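Local structure of alpha-ketoglutarate-dependent non-heme iron oxygenase EasH (Aspergillus japonicus, 5M0T) at residues E165-H176 and K207-T217; R17-F25 and D94-L104. The protein probably uses iron(II), 2-oxoglutarate and molecular oxygen to carry out an oxidation in cycloclavine biosynthesis, a branch of ergot alkaloid formation. One frame throughout, in Å; residues are numbered along the deposited sequence.

Contact 1 of 2, residues E165-H176 and K207-T217; sequences ENGATRVLPGSH and KTLHGAGKNNT. With FE2 (Fe (II) ion), chain C; AKG (2-oxoglutaric acid), chain D.
V171 and H210 face each other as a non-hydrogen-bonded antiparallel pair, V171 CG1 lying 4.1 Å from H210 CB, and beyond this pair the imidazole reaches the metal. H210 NE2 binds the iron(II) at 1.9 Å, and O1 and O5 of 2-oxoglutarate chelate the same ion. The far carboxylate of the cosubstrate is met by both segments: T169 OG1 donates to AKG O4 at 2.7 Å, while A212 CB packs 3.5 Å from that oxygen. R222 and Q129 add further bonds to the ligand.

A second shell sets the histidine. With CG between the backbone N and the carbonyl carbon (chi1 71°), ND1 can donate in the ring plane to T208 O, almost straight at 177°; this bond and the NE2–iron bond together hold the ring's rotation. In the neighbouring strand pair, R170 and G211 exchange two backbone bonds, the shorter being R170 N to G211 O at 2.8 Å. Next along, S175 OG accepts from L209 N at 2.9 Å and donates to L172 O in the carbonyl plane, tying the type II turn L172–S175 to the other segment. At the opposite end, G213 N approaches G167 O from above the carbonyl plane, where both residues are closely packed glycines. With H132 and E134, H210 completes the facial triad of two histidines and a carboxylate seen in cupin-fold, PhyH-family oxygenases.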
loop_
_atom_site.group_PDB
_atom_site.type_symbol
_atom_site.label_atom_id
_atom_site.label_comp_id
_atom_site.label_asym_id
_atom_site.label_seq_id
_atom_site.Cartn_x
_atom_site.Cartn_y
_atom_site.Cartn_z
ATOM N N GLU A 165 6.592 36.257 4.512
ATOM C CA GLU A 165 7.982 36.475 4.123
ATOM C C GLU A 165 8.936 35.288 4.333
ATOM O O GLU A 165 9.829 35.074 3.515
ATOM C CB GLU A 165 8.535 37.698 4.858
ATOM C CG GLU A 165 7.964 39.013 4.328
ATOM C CD GLU A 165 8.929 39.749 3.396
ATOM O OE1 GLU A 165 10.110 39.910 3.781
ATOM O OE2 GLU A 165 8.526 40.208 2.296
ATOM N N ASN A 166 8.765 34.525 5.411
ATOM C CA ASN A 166 9.728 33.460 5.746
ATOM C C ASN A 166 9.414 32.098 5.126
ATOM O O ASN A 166 10.103 31.128 5.423
ATOM C CB ASN A 166 9.985 33.370 7.275
ATOM C CG ASN A 166 8.969 32.543 8.037
ATOM O OD1 ASN A 166 8.038 31.957 7.473
ATOM N ND2 ASN A 166 9.158 32.499 9.362
ATOM N N GLY A 167 8.386 32.027 4.278
ATOM C CA GLY A 167 8.099 30.815 3.511
ATOM C C GLY A 167 6.916 29.975 3.979
ATOM O O GLY A 167 6.806 28.796 3.605
ATOM N N ALA A 168 6.004 30.572 4.747
ATOM C CA ALA A 168 4.789 29.863 5.173
ATOM C C ALA A 168 4.118 29.164 3.993
ATOM O O ALA A 168 3.998 29.738 2.911
ATOM C CB ALA A 168 3.805 30.806 5.859
ATOM N N THR A 169 3.698 27.923 4.236
ATOM C CA THR A 169 3.077 27.058 3.249
ATOM C C THR A 169 1.931 27.778 2.584
ATOM O O THR A 169 1.120 28.384 3.268
ATOM C CB THR A 169 2.555 25.771 3.916
ATOM O OG1 THR A 169 3.602 25.194 4.696
ATOM C CG2 THR A 169 2.104 24.751 2.892
ATOM N N ARG A 170 1.885 27.726 1.252
ATOM C CA ARG A 170 0.875 28.437 0.477
ATOM C C ARG A 170 -0.191 27.470 0.016
ATOM O O ARG A 170 0.125 26.359 -0.325
ATOM C CB ARG A 170 1.531 29.169 -0.689
ATOM C CG ARG A 170 2.582 30.154 -0.202
ATOM C CD ARG A 170 2.956 31.211 -1.233
ATOM N NE ARG A 170 3.220 32.485 -0.553
ATOM C CZ ARG A 170 2.606 33.649 -0.775
ATOM N NH1 ARG A 170 1.668 33.788 -1.698
ATOM N NH2 ARG A 170 2.964 34.717 -0.062
ATOM N N VAL A 171 -1.455 27.878 0.047
ATOM C CA VAL A 171 -2.577 26.970 -0.213
ATOM C C VAL A 171 -3.637 27.688 -1.019
ATOM O O VAL A 171 -3.776 28.888 -0.909
ATOM C CB VAL A 171 -3.208 26.411 1.095
ATOM C CG1 VAL A 171 -2.164 25.677 1.949
ATOM C CG2 VAL A 171 -3.869 27.511 1.914
ATOM N N LEU A 172 -4.358 26.951 -1.854
ATOM C CA LEU A 172 -5.492 27.478 -2.593
ATOM C C LEU A 172 -6.759 26.791 -2.077
ATOM O O LEU A 172 -7.073 25.681 -2.501
ATOM C CB LEU A 172 -5.326 27.246 -4.098
ATOM C CG LEU A 172 -4.333 28.169 -4.815
ATOM C CD1 LEU A 172 -4.129 27.740 -6.259
ATOM C CD2 LEU A 172 -4.791 29.620 -4.783
ATOM N N PRO A 173 -7.479 27.449 -1.145
ATOM C CA PRO A 173 -8.764 26.938 -0.682
ATOM C C PRO A 173 -9.734 26.753 -1.840
ATOM O O PRO A 173 -9.823 27.630 -2.698
ATOM C CB PRO A 173 -9.260 28.038 0.260
ATOM C CG PRO A 173 -8.045 28.718 0.728
ATOM C CD PRO A 173 -7.080 28.665 -0.415
ATOM N N GLY A 174 -10.413 25.610 -1.891
ATOM C CA GLY A 174 -11.368 25.323 -2.969
ATOM C C GLY A 174 -10.795 24.511 -4.119
ATOM O O GLY A 174 -11.567 23.998 -4.932
ATOM N N SER A 175 -9.458 24.375 -4.194
ATOM C CA SER A 175 -8.809 23.653 -5.313
ATOM C C SER A 175 -9.090 22.149 -5.328
ATOM O O SER A 175 -9.052 21.512 -6.388
ATOM C CB SER A 175 -7.305 23.943 -5.387
ATOM O OG SER A 175 -6.620 23.652 -4.192
ATOM N N HIS A 176 -9.407 21.592 -4.164
ATOM C CA HIS A 176 -9.934 20.227 -4.070
ATOM C C HIS A 176 -11.228 19.929 -4.852
ATOM O O HIS A 176 -11.579 18.761 -5.024
ATOM C CB HIS A 176 -10.071 19.814 -2.600
ATOM C CG HIS A 176 -11.242 20.424 -1.898
ATOM N ND1 HIS A 176 -11.449 21.786 -1.819
ATOM C CD2 HIS A 176 -12.280 19.851 -1.244
ATOM C CE1 HIS A 176 -12.562 22.027 -1.156
ATOM N NE2 HIS A 176 -13.084 20.869 -0.794
ATOM N N LYS A 207 -5.915 16.501 -2.167
ATOM C CA LYS A 207 -6.529 17.069 -3.347
ATOM C C LYS A 207 -6.391 18.572 -3.431
ATOM O O LYS A 207 -6.791 19.150 -4.409
ATOM C CB LYS A 207 -8.002 16.679 -3.381
ATOM C CG LYS A 207 -8.179 15.184 -3.497
ATOM C CD LYS A 207 -9.636 14.789 -3.444
ATOM C CE LYS A 207 -10.223 14.531 -4.784
ATOM N NZ LYS A 207 -11.520 13.824 -4.639
ATOM N N THR A 208 -5.801 19.194 -2.418
ATOM C CA THR A 208 -5.703 20.636 -2.339
ATOM C C THR A 208 -4.317 21.100 -2.782
ATOM O O THR A 208 -3.301 20.592 -2.296
ATOM C CB THR A 208 -5.986 21.093 -0.901
ATOM O OG1 THR A 208 -7.307 20.651 -0.511
ATOM C CG2 THR A 208 -5.885 22.599 -0.760
ATOM N N LEU A 209 -4.294 22.074 -3.699
ATOM C CA LEU A 209 -3.057 22.657 -4.212
ATOM C C LEU A 209 -2.350 23.437 -3.120
ATOM O O LEU A 209 -2.961 24.252 -2.448
ATOM C CB LEU A 209 -3.305 23.591 -5.403
ATOM C CG LEU A 209 -3.608 22.912 -6.737
ATOM C CD1 LEU A 209 -4.171 23.921 -7.729
ATOM C CD2 LEU A 209 -2.371 22.213 -7.318
ATOM N N HIS A 210 -1.072 23.152 -2.944
ATOM C CA HIS A 210 -0.269 23.772 -1.916
ATOM C C HIS A 210 1.213 23.709 -2.303
ATOM O O HIS A 210 1.589 22.974 -3.209
ATOM C CB HIS A 210 -0.460 23.016 -0.599
ATOM C CG HIS A 210 0.178 21.672 -0.614
ATOM N ND1 HIS A 210 -0.439 20.560 -1.138
ATOM C CD2 HIS A 210 1.420 21.281 -0.254
ATOM C CE1 HIS A 210 0.390 19.532 -1.074
ATOM N NE2 HIS A 210 1.536 19.948 -0.560
ATOM N N GLY A 211 2.045 24.456 -1.593
ATOM C CA GLY A 211 3.500 24.325 -1.713
ATOM C C GLY A 211 4.226 25.224 -0.725
ATOM O O GLY A 211 3.693 26.252 -0.305
ATOM N N ALA A 212 5.429 24.816 -0.323
ATOM C CA ALA A 212 6.277 25.603 0.576
ATOM C C ALA A 212 6.572 26.929 -0.088
ATOM O O ALA A 212 6.827 26.969 -1.286
ATOM C CB ALA A 212 7.577 24.871 0.888
ATOM N N GLY A 213 6.524 28.001 0.689
ATOM C CA GLY A 213 6.702 29.354 0.175
ATOM C C GLY A 213 8.168 29.721 0.021
ATOM O O GLY A 213 9.053 28.997 0.484
ATOM N N LYS A 214 8.398 30.854 -0.644
ATOM C CA LYS A 214 9.714 31.457 -0.765
ATOM C C LYS A 214 10.137 32.036 0.598
ATOM O O LYS A 214 9.358 32.754 1.230
ATOM C CB LYS A 214 9.685 32.580 -1.826
ATOM C CG LYS A 214 11.020 32.890 -2.506
ATOM C CD LYS A 214 11.615 34.259 -2.212
ATOM C CE LYS A 214 12.786 34.567 -3.149
ATOM N NZ LYS A 214 14.010 33.741 -2.901
ATOM N N ASN A 215 11.348 31.708 1.046
ATOM C CA ASN A 215 11.928 32.292 2.268
ATOM C C ASN A 215 12.751 33.539 1.889
ATOM O O ASN A 215 13.907 33.419 1.576
ATOM C CB ASN A 215 12.787 31.240 3.011
ATOM C CG ASN A 215 13.236 31.692 4.401
ATOM O OD1 ASN A 215 13.389 32.876 4.668
ATOM N ND2 ASN A 215 13.467 30.726 5.295
ATOM N N ASN A 216 12.125 34.713 1.948
ATOM C CA ASN A 216 12.753 36.020 1.650
ATOM C C ASN A 216 13.549 36.650 2.795
ATOM O O ASN A 216 14.000 37.788 2.641
ATOM C CB ASN A 216 11.668 37.063 1.290
ATOM C CG ASN A 216 11.166 36.942 -0.118
ATOM O OD1 ASN A 216 11.953 37.075 -1.050
ATOM N ND2 ASN A 216 9.846 36.782 -0.283
ATOM N N THR A 217 13.707 35.979 3.930
ATOM C CA THR A 217 14.473 36.559 5.048
ATOM C C THR A 217 15.951 36.344 4.811
ATOM O O THR A 217 16.319 35.547 3.960
ATOM C CB THR A 217 14.127 35.937 6.407
ATOM O OG1 THR A 217 14.611 34.589 6.465
ATOM C CG2 THR A 217 12.598 35.974 6.651
HETATM FE FE FE2 C . 3.172 19.019 -0.767
HETATM C C1 AKG D . 5.555 18.698 0.180
HETATM O O1 AKG D . 4.814 17.883 -0.367
HETATM O O2 AKG D . 6.857 18.564 0.278
HETATM C C2 AKG D . 5.043 19.988 0.836
HETATM O O5 AKG D . 3.970 20.426 0.467
HETATM C C3 AKG D . 5.831 20.671 1.924
HETATM C C4 AKG D . 5.227 22.004 2.334
HETATM C C5 AKG D . 5.999 22.735 3.398
HETATM O O3 AKG D . 6.955 22.062 3.993
HETATM O O4 AKG D . 5.735 23.880 3.685
HETATM O O HOH W 1 10.080 28.142 2.804
HETATM O O HOH W 2 -13.038 16.589 -4.106
#

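Contact 2 of 2, residues R17-F25 and D94-L104; sequences RSAGDEAIF and DELLHGLCKRL. With ZN (zinc ion), chain F.
D21 and L100 mark the closest backbone approach of two helices, their CA atoms 5.7 Å apart; the axes of 21-25 and 95-104 come within 9.4 Å and cross at -53°. The meeting is a knob-into-hole contact on the outside of the main sheet of the cupin fold: the D21 side chain sits among L96, G99, L100 and R103, and the lack of a side chain at G99 makes room for its carboxylate. Deeper in, L100 CD2 lies 3.8 Å from I24 CG2, and L96 and I24 cross at about a right angle. L100 and L104 also touch strand 152-158.

Ion pairs flank this apolar seam. R17, extended from CG to NE, reaches D94 end-on with NH1 and NH2, NH2 being 2.8 Å from OD2, while L96 CB lies over one face of the guanidinium. D94 OD1, met by R17 on its syn side, accepts from L97 N on the anti side and so caps helix 95-104. At the other flank R103 works twice. Its CB stands over the centre of the F25 ring, 3.7 Å from the centroid in a CH-pi contact, while NE and NH2 grip D21 OD1 side-on, both from the same face of the carboxylate plane. E22 CG lies over a face of that guanidinium, and E22 OE1 and OE2 both bind a zinc ion, each at 2.0 Å.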
loop_
_atom_site.group_PDB
_atom_site.type_symbol
_atom_site.label_atom_id
_atom_site.label_comp_id
_atom_site.label_asym_id
_atom_site.label_seq_id
_atom_site.Cartn_x
_atom_site.Cartn_y
_atom_site.Cartn_z
ATOM N N ARG A 17 -8.217 24.219 17.938
ATOM C CA ARG A 17 -8.208 22.773 18.218
ATOM C C ARG A 17 -9.394 22.328 19.105
ATOM O O ARG A 17 -9.957 21.257 18.920
ATOM C CB ARG A 17 -6.886 22.407 18.904
ATOM C CG ARG A 17 -6.668 20.922 19.114
ATOM C CD ARG A 17 -5.634 20.608 20.182
ATOM N NE ARG A 17 -5.768 19.198 20.517
ATOM C CZ ARG A 17 -5.251 18.172 19.844
ATOM N NH1 ARG A 17 -4.485 18.344 18.781
ATOM N NH2 ARG A 17 -5.500 16.940 20.279
ATOM N N SER A 18 -9.774 23.181 20.048
ATOM C CA SER A 18 -10.876 22.912 20.966
ATOM C C SER A 18 -12.279 22.842 20.319
ATOM O O SER A 18 -13.232 22.381 20.973
ATOM C CB SER A 18 -10.883 23.978 22.052
ATOM O OG SER A 18 -11.141 25.249 21.477
ATOM N N ALA A 19 -12.417 23.312 19.072
ATOM C CA ALA A 19 -13.692 23.247 18.355
ATOM C C ALA A 19 -14.094 21.811 18.007
ATOM O O ALA A 19 -15.285 21.503 17.839
ATOM C CB ALA A 19 -13.646 24.105 17.107
ATOM N N GLY A 20 -13.101 20.930 17.927
ATOM C CA GLY A 20 -13.349 19.503 17.795
ATOM C C GLY A 20 -13.319 19.099 16.334
ATOM O O GLY A 20 -13.289 19.948 15.446
ATOM N N ASP A 21 -13.372 17.792 16.107
ATOM C CA ASP A 21 -13.202 17.222 14.779
ATOM C C ASP A 21 -14.359 17.469 13.809
ATOM O O ASP A 21 -14.107 17.662 12.618
ATOM C CB ASP A 21 -12.829 15.730 14.834
ATOM C CG ASP A 21 -13.773 14.888 15.687
ATOM O OD1 ASP A 21 -14.199 13.802 15.214
ATOM O OD2 ASP A 21 -14.022 15.307 16.840
ATOM N N GLU A 22 -15.601 17.503 14.303
ATOM C CA GLU A 22 -16.759 17.756 13.443
ATOM C C GLU A 22 -16.662 19.135 12.771
ATOM O O GLU A 22 -16.810 19.266 11.566
ATOM C CB GLU A 22 -18.076 17.660 14.220
ATOM C CG GLU A 22 -18.386 16.288 14.793
ATOM C CD GLU A 22 -17.863 16.049 16.217
ATOM O OE1 GLU A 22 -16.943 16.750 16.708
ATOM O OE2 GLU A 22 -18.374 15.122 16.891
ATOM N N ALA A 23 -16.408 20.159 13.572
ATOM C CA ALA A 23 -16.306 21.524 13.078
ATOM C C ALA A 23 -15.112 21.688 12.150
ATOM O O ALA A 23 -15.216 22.342 11.134
ATOM C CB ALA A 23 -16.218 22.492 14.240
ATOM N N ILE A 24 -13.993 21.066 12.488
ATOM C CA ILE A 24 -12.787 21.127 11.656
ATOM C C ILE A 24 -12.992 20.360 10.345
ATOM O O ILE A 24 -12.585 20.840 9.260
ATOM C CB ILE A 24 -11.549 20.611 12.426
ATOM C CG1 ILE A 24 -11.254 21.571 13.585
ATOM C CG2 ILE A 24 -10.330 20.503 11.508
ATOM C CD1 ILE A 24 -10.289 21.060 14.617
ATOM N N PHE A 25 -13.638 19.195 10.437
ATOM C CA PHE A 25 -13.918 18.406 9.254
ATOM C C PHE A 25 -14.822 19.118 8.258
ATOM O O PHE A 25 -14.647 18.949 7.046
ATOM C CB PHE A 25 -14.497 17.031 9.581
ATOM C CG PHE A 25 -14.591 16.130 8.366
ATOM C CD1 PHE A 25 -13.424 15.677 7.743
ATOM C CD2 PHE A 25 -15.823 15.770 7.830
ATOM C CE1 PHE A 25 -13.487 14.871 6.621
ATOM C CE2 PHE A 25 -15.896 14.963 6.712
ATOM C CZ PHE A 25 -14.725 14.515 6.095
ATOM N N ASP A 94 -3.080 10.877 19.132
ATOM C CA ASP A 94 -3.857 12.108 19.282
ATOM C C ASP A 94 -5.316 11.924 18.828
ATOM O O ASP A 94 -5.581 11.604 17.669
ATOM C CB ASP A 94 -3.214 13.243 18.484
ATOM C CG ASP A 94 -3.778 14.592 18.844
ATOM O OD1 ASP A 94 -4.556 15.156 18.053
ATOM O OD2 ASP A 94 -3.474 15.092 19.946
ATOM N N GLU A 95 -6.253 12.145 19.750
ATOM C CA GLU A 95 -7.680 11.999 19.461
ATOM C C GLU A 95 -8.199 12.880 18.338
ATOM O O GLU A 95 -9.046 12.440 17.582
ATOM C CB GLU A 95 -8.519 12.189 20.732
ATOM C CG GLU A 95 -8.547 10.892 21.535
ATOM C CD GLU A 95 -8.786 11.056 23.025
ATOM O OE1 GLU A 95 -7.990 11.749 23.692
ATOM O OE2 GLU A 95 -9.749 10.444 23.542
ATOM N N LEU A 96 -7.701 14.103 18.211
ATOM C CA LEU A 96 -8.133 14.961 17.112
ATOM C C LEU A 96 -7.657 14.415 15.748
ATOM O O LEU A 96 -8.432 14.366 14.799
ATOM C CB LEU A 96 -7.683 16.415 17.310
ATOM C CG LEU A 96 -8.056 17.358 16.162
ATOM C CD1 LEU A 96 -9.560 17.380 15.985
ATOM C CD2 LEU A 96 -7.536 18.758 16.400
ATOM N N LEU A 97 -6.396 14.002 15.665
ATOM C CA LEU A 97 -5.870 13.403 14.441
ATOM C C LEU A 97 -6.725 12.211 14.017
ATOM O O LEU A 97 -7.135 12.106 12.875
ATOM C CB LEU A 97 -4.408 12.973 14.634
ATOM C CG LEU A 97 -3.629 12.378 13.448
ATOM C CD1 LEU A 97 -2.159 12.808 13.501
ATOM C CD2 LEU A 97 -3.749 10.862 13.384
ATOM N N HIS A 98 -6.999 11.325 14.955
ATOM C CA HIS A 98 -7.758 10.123 14.656
ATOM C C HIS A 98 -9.221 10.395 14.322
ATOM O O HIS A 98 -9.774 9.732 13.461
ATOM C CB HIS A 98 -7.629 9.125 15.798
ATOM C CG HIS A 98 -6.280 8.504 15.872
ATOM N ND1 HIS A 98 -5.842 7.590 14.941
ATOM C CD2 HIS A 98 -5.257 8.690 16.732
ATOM C CE1 HIS A 98 -4.609 7.223 15.234
ATOM N NE2 HIS A 98 -4.231 7.877 16.315
ATOM N N GLY A 99 -9.840 11.374 14.975
ATOM C CA GLY A 99 -11.219 11.760 14.641
ATOM C C GLY A 99 -11.356 12.234 13.202
ATOM O O GLY A 99 -12.288 11.845 12.506
ATOM N N LEU A 100 -10.408 13.060 12.764
ATOM C CA LEU A 100 -10.396 13.594 11.402
ATOM C C LEU A 100 -10.096 12.521 10.356
ATOM O O LEU A 100 -10.738 12.495 9.298
ATOM C CB LEU A 100 -9.391 14.743 11.276
ATOM C CG LEU A 100 -9.770 16.011 12.034
ATOM C CD1 LEU A 100 -8.562 16.902 12.286
ATOM C CD2 LEU A 100 -10.843 16.776 11.303
ATOM N N CYS A 101 -9.144 11.636 10.652
ATOM C CA CYS A 101 -8.833 10.521 9.754
ATOM C C CYS A 101 -10.017 9.553 9.600
ATOM O O CYS A 101 -10.299 9.108 8.486
ATOM C CB CYS A 101 -7.584 9.777 10.217
ATOM S SG CYS A 101 -6.054 10.749 10.080
ATOM N N LYS A 102 -10.704 9.237 10.703
ATOM C CA LYS A 102 -11.884 8.376 10.638
ATOM C C LYS A 102 -12.958 8.960 9.732
ATOM O O LYS A 102 -13.580 8.235 8.980
ATOM C CB LYS A 102 -12.481 8.124 12.024
ATOM C CG LYS A 102 -11.710 7.105 12.845
ATOM C CD LYS A 102 -12.363 6.881 14.199
ATOM C CE LYS A 102 -11.401 6.240 15.183
ATOM N NZ LYS A 102 -11.886 6.507 16.564
ATOM N N ARG A 103 -13.157 10.272 9.800
ATOM C CA ARG A 103 -14.136 10.939 8.955
ATOM C C ARG A 103 -13.713 11.021 7.489
ATOM O O ARG A 103 -14.537 10.839 6.617
ATOM C CB ARG A 103 -14.435 12.336 9.476
ATOM C CG ARG A 103 -15.384 12.333 10.649
ATOM C CD ARG A 103 -15.554 13.719 11.231
ATOM N NE ARG A 103 -15.730 13.638 12.673
ATOM C CZ ARG A 103 -16.836 13.208 13.275
ATOM N NH1 ARG A 103 -17.927 12.852 12.581
ATOM N NH2 ARG A 103 -16.861 13.161 14.605
ATOM N N LEU A 104 -12.448 11.326 7.221
ATOM C CA LEU A 104 -11.981 11.428 5.831
ATOM C C LEU A 104 -11.947 10.060 5.149
ATOM O O LEU A 104 -12.474 9.898 4.040
ATOM C CB LEU A 104 -10.615 12.097 5.744
ATOM C CG LEU A 104 -10.207 12.538 4.326
ATOM C CD1 LEU A 104 -11.059 13.703 3.836
ATOM C CD2 LEU A 104 -8.719 12.901 4.320
HETATM ZN ZN ZN F . -17.131 15.629 18.401
HETATM O O HOH W 3 -15.632 14.309 18.542
HETATM O O HOH W 4 -18.920 16.267 19.015
#

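Contact 1 lies at the iron site; a bound zinc ion, for which no role is established, sits beside contact 2, 28.1 Å from that iron (FE to ZN). The contact centres are 22 Å apart and their nearest atoms about 7 Å, without touching; both segments of contact 2 precede those of contact 1 in the sequence. Two elements nonetheless connect them. Helix 21-31, whose first turn packs in contact 2, ends against contact 1, where the backbone O of Q29 accepts from H176 NE2 and D31 bonds to the backbone of G174. The other is strand 152-158: its F155 touches L100 of contact 2, and its L156 lines the 2-oxoglutarate pocket alongside T169 and A212.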